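Local coordinates for protein dextranase (Pseudarthrobacter oxydans, PDB 6NZS) that catalyses the endohydrolysis of alpha-1,6-glucosidic linkages in dextran, as a member of glycoside hydrolase family 49, at residues S58-G63 and G362-Q367. Residues are numbered along the deposited sequence; the frame is centred on the assembly and turned at random.
Sequences SIPRSG and GSWYWQ
W364 lays its indole against P60 and points its one N-H at S58. The five-membered ring takes the proline backbone carbon over its face: P60 CA sits 3.6 Å from the ring centroid and only 15° off the normal, a clear CH-pi contact. Further out on that face, P60 CG rests 3.8 Å from W364 CD2, above the plane toward the rim, and the pyrrolidine crosses the indole obliquely. At the edge, W364 NE1 donates to S58 OG, 2.9 Å away and nearly in the ring plane, with an N-H...O angle of 162°. The serine hydroxyl swings opposite its own backbone N (chi1 168°), which brings it to the indole; E336 is its second partner, and the same glutamate also holds S62. S58 OG packs closely on G362 as well, 3.5 Å from G362 CA, where a side chain would collide with it. With face and edge both engaged, the indole has little freedom to turn; an alanine in place of W364 would probably leave P60 facing a gap and strip S58 of its N-H donor. One residue on, Y365 and R61 cross at about a right angle. The phenol oxygen Y365 OH reaches R61 CA at 3.4 Å, while R61 CG lies 3.7 Å from Y365 CE1, the aliphatic part of the arginine making the contact. Its guanidinium goes on to a salt bridge with D73. S78, from helix 76-81, touches both P60 and W364. This buried junction joins the loop leaving strand 51-58 of the N-terminal Ig-like domain to the loop between strands 351-361 and 371-372 of the right-handed parallel beta-helix, the two domains that make up the architecture of glycoside hydrolase family 49.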
ATOM      1  N   SER A  58       3.691   7.650 -12.142  1.00  9.10           N
ATOM      2  CA  SER A  58       2.736   8.499 -11.444  1.00  9.14           C
ATOM      3  C   SER A  58       3.486   9.659 -10.810  1.00  9.90           C
ATOM      4  O   SER A  58       4.614   9.493 -10.339  1.00  9.73           O
ATOM      5  CB  SER A  58       2.025   7.684 -10.359  1.00 10.51           C
ATOM      6  OG  SER A  58       1.289   8.516  -9.483  1.00 10.94           O
ATOM      7  N   ILE A  59       2.882  10.846 -10.839  1.00  8.61           N
ATOM      8  CA  ILE A  59       3.461  12.026 -10.196  1.00 10.26           C
ATOM      9  C   ILE A  59       2.410  12.642  -9.281  1.00  8.75           C
ATOM     10  O   ILE A  59       1.202  12.408  -9.454  1.00  9.20           O
ATOM     11  CB  ILE A  59       4.002  13.047 -11.231  1.00 10.96           C
ATOM     12  CG1 ILE A  59       2.867  13.755 -11.980  1.00  9.46           C
ATOM     13  CG2 ILE A  59       4.930  12.363 -12.211  1.00 11.07           C
ATOM     14  CD1 ILE A  59       3.366  14.882 -12.917  1.00 14.01           C
ATOM     15  N   PRO A  60       2.840  13.411  -8.275  1.00  9.65           N
ATOM     16  CA  PRO A  60       1.897  13.937  -7.275  1.00 10.52           C
ATOM     17  C   PRO A  60       0.823  14.808  -7.912  1.00  9.49           C
ATOM     18  O   PRO A  60       1.121  15.735  -8.671  1.00 11.66           O
ATOM     19  CB  PRO A  60       2.800  14.743  -6.329  1.00 10.41           C
ATOM     20  CG  PRO A  60       4.154  14.094  -6.468  1.00 10.80           C
ATOM     21  CD  PRO A  60       4.241  13.687  -7.913  1.00 11.15           C
ATOM     22  N   ARG A  61      -0.434  14.498  -7.596  1.00 10.68           N
ATOM     23  CA  ARG A  61      -1.607  15.187  -8.136  1.00 10.42           C
ATOM     24  C   ARG A  61      -1.718  15.062  -9.644  1.00 12.06           C
ATOM     25  O   ARG A  61      -2.457  15.824 -10.273  1.00 11.38           O
ATOM     26  CB  ARG A  61      -1.658  16.679  -7.755  1.00 10.78           C
ATOM     27  CG  ARG A  61      -1.358  16.984  -6.316  1.00 12.00           C
ATOM     28  CD  ARG A  61      -1.862  18.387  -5.948  1.00 11.24           C
ATOM     29  NE  ARG A  61      -1.551  18.691  -4.560  1.00 12.12           N
ATOM     30  CZ  ARG A  61      -0.429  19.273  -4.159  1.00 10.11           C
ATOM     31  NH1 ARG A  61       0.477  19.659  -5.050  1.00 11.17           N
ATOM     32  NH2 ARG A  61      -0.222  19.477  -2.868  1.00 12.50           N
ATOM     33  N   SER A  62      -0.979  14.134 -10.262  1.00  9.74           N
ATOM     34  CA  SER A  62      -0.821  14.128 -11.714  1.00 10.40           C
ATOM     35  C   SER A  62      -0.296  15.461 -12.244  1.00 11.79           C
ATOM     36  O   SER A  62      -0.494  15.773 -13.418  1.00 13.09           O
ATOM     37  CB  SER A  62      -2.097  13.710 -12.469  1.00 11.08           C
ATOM     38  OG  SER A  62      -2.106  12.318 -12.762  1.00 14.64           O
ATOM     39  N   GLY A  63       0.370  16.246 -11.404  1.00 11.14           N
ATOM     40  CA  GLY A  63       0.889  17.537 -11.813  1.00 10.89           C
ATOM     41  C   GLY A  63      -0.143  18.635 -11.867  1.00 13.36           C
ATOM     42  O   GLY A  63       0.180  19.753 -12.293  1.00 16.92           O
ATOM     43  N   GLY A 362       1.443   5.242  -6.361  1.00  9.22           N
ATOM     44  CA  GLY A 362       1.102   6.647  -6.554  1.00  8.24           C
ATOM     45  C   GLY A 362       0.118   7.208  -5.548  1.00 10.53           C
ATOM     46  O   GLY A 362      -0.756   8.007  -5.915  1.00  9.73           O
ATOM     47  N   SER A 363       0.268   6.851  -4.276  1.00 10.20           N
ATOM     48  CA  SER A 363      -0.662   7.281  -3.228  1.00 10.41           C
ATOM     49  C   SER A 363      -0.161   8.576  -2.579  1.00 10.49           C
ATOM     50  O   SER A 363       0.259   8.624  -1.420  1.00 12.63           O
ATOM     51  CB  SER A 363      -0.849   6.166  -2.208  1.00 11.38           C
ATOM     52  OG  SER A 363      -1.489   5.046  -2.799  1.00 16.66           O
ATOM     53  N   TRP A 364      -0.229   9.659  -3.359  1.00  9.31           N
ATOM     54  CA  TRP A 364       0.378  10.918  -2.934  1.00  9.42           C
ATOM     55  C   TRP A 364      -0.461  11.673  -1.908  1.00 10.93           C
ATOM     56  O   TRP A 364       0.094  12.270  -0.981  1.00 10.75           O
ATOM     57  CB  TRP A 364       0.630  11.799  -4.155  1.00 11.34           C
ATOM     58  CG  TRP A 364       1.400  11.101  -5.231  1.00  9.06           C
ATOM     59  CD1 TRP A 364       0.916  10.641  -6.429  1.00  9.98           C
ATOM     60  CD2 TRP A 364       2.796  10.776  -5.211  1.00  9.62           C
ATOM     61  NE1 TRP A 364       1.925  10.060  -7.156  1.00  9.25           N
ATOM     62  CE2 TRP A 364       3.090  10.128  -6.435  1.00  8.12           C
ATOM     63  CE3 TRP A 364       3.826  10.978  -4.289  1.00  9.57           C
ATOM     64  CZ2 TRP A 364       4.373   9.673  -6.752  1.00  9.10           C
ATOM     65  CZ3 TRP A 364       5.107  10.525  -4.600  1.00  9.47           C
ATOM     66  CH2 TRP A 364       5.366   9.880  -5.822  1.00  8.84           C
ATOM     67  N   TYR A 365      -1.784  11.683  -2.077  1.00 10.51           N
ATOM     68  CA  TYR A 365      -2.660  12.428  -1.184  1.00 11.98           C
ATOM     69  C   TYR A 365      -2.772  11.724   0.167  1.00 12.41           C
ATOM     70  O   TYR A 365      -2.607  10.509   0.271  1.00 11.99           O
ATOM     71  CB  TYR A 365      -4.070  12.486  -1.784  1.00 11.28           C
ATOM     72  CG  TYR A 365      -4.216  13.265  -3.071  1.00 10.17           C
ATOM     73  CD1 TYR A 365      -3.787  14.591  -3.167  1.00 11.33           C
ATOM     74  CD2 TYR A 365      -4.793  12.675  -4.193  1.00 10.35           C
ATOM     75  CE1 TYR A 365      -3.936  15.299  -4.349  1.00 11.98           C
ATOM     76  CE2 TYR A 365      -4.946  13.375  -5.379  1.00 10.85           C
ATOM     77  CZ  TYR A 365      -4.510  14.686  -5.453  1.00 11.08           C
ATOM     78  OH  TYR A 365      -4.658  15.385  -6.638  1.00 13.31           O
ATOM     79  N   TRP A 366      -3.087  12.503   1.208  1.00 12.45           N
ATOM     80  CA  TRP A 366      -3.604  11.908   2.431  1.00 12.52           C
ATOM     81  C   TRP A 366      -4.868  11.115   2.114  1.00 13.08           C
ATOM     82  O   TRP A 366      -5.493  11.277   1.061  1.00 12.95           O
ATOM     83  CB  TRP A 366      -4.004  13.004   3.426  1.00 14.82           C
ATOM     84  CG  TRP A 366      -2.865  13.703   4.085  1.00 15.19           C
ATOM     85  CD1 TRP A 366      -1.616  13.203   4.316  1.00 13.22           C
ATOM     86  CD2 TRP A 366      -2.861  15.043   4.597  1.00 16.22           C
ATOM     87  NE1 TRP A 366      -0.836  14.148   4.944  1.00 17.11           N
ATOM     88  CE2 TRP A 366      -1.578  15.285   5.130  1.00 17.65           C
ATOM     89  CE3 TRP A 366      -3.817  16.063   4.649  1.00 18.17           C
ATOM     90  CZ2 TRP A 366      -1.221  16.509   5.708  1.00 20.22           C
ATOM     91  CZ3 TRP A 366      -3.461  17.281   5.237  1.00 20.69           C
ATOM     92  CH2 TRP A 366      -2.175  17.488   5.753  1.00 21.87           C
ATOM     93  N   GLN A 367      -5.266  10.265   3.062  1.00 11.99           N
ATOM     94  CA  GLN A 367      -6.502   9.491   2.980  1.00 13.09           C
ATOM     95  C   GLN A 367      -6.486   8.488   1.835  1.00 13.01           C
ATOM     96  O   GLN A 367      -7.541   8.031   1.381  1.00 16.27           O
ATOM     97  CB  GLN A 367      -7.748  10.391   2.943  1.00 15.01           C
ATOM     98  CG  GLN A 367      -7.735  11.457   4.041  1.00 15.60           C
ATOM     99  CD  GLN A 367      -9.015  12.263   4.100  1.00 20.27           C
ATOM    100  OE1 GLN A 367      -9.134  13.315   3.471  1.00 24.27           O
ATOM    101  NE2 GLN A 367      -9.986  11.767   4.854  1.00 19.72           N
TER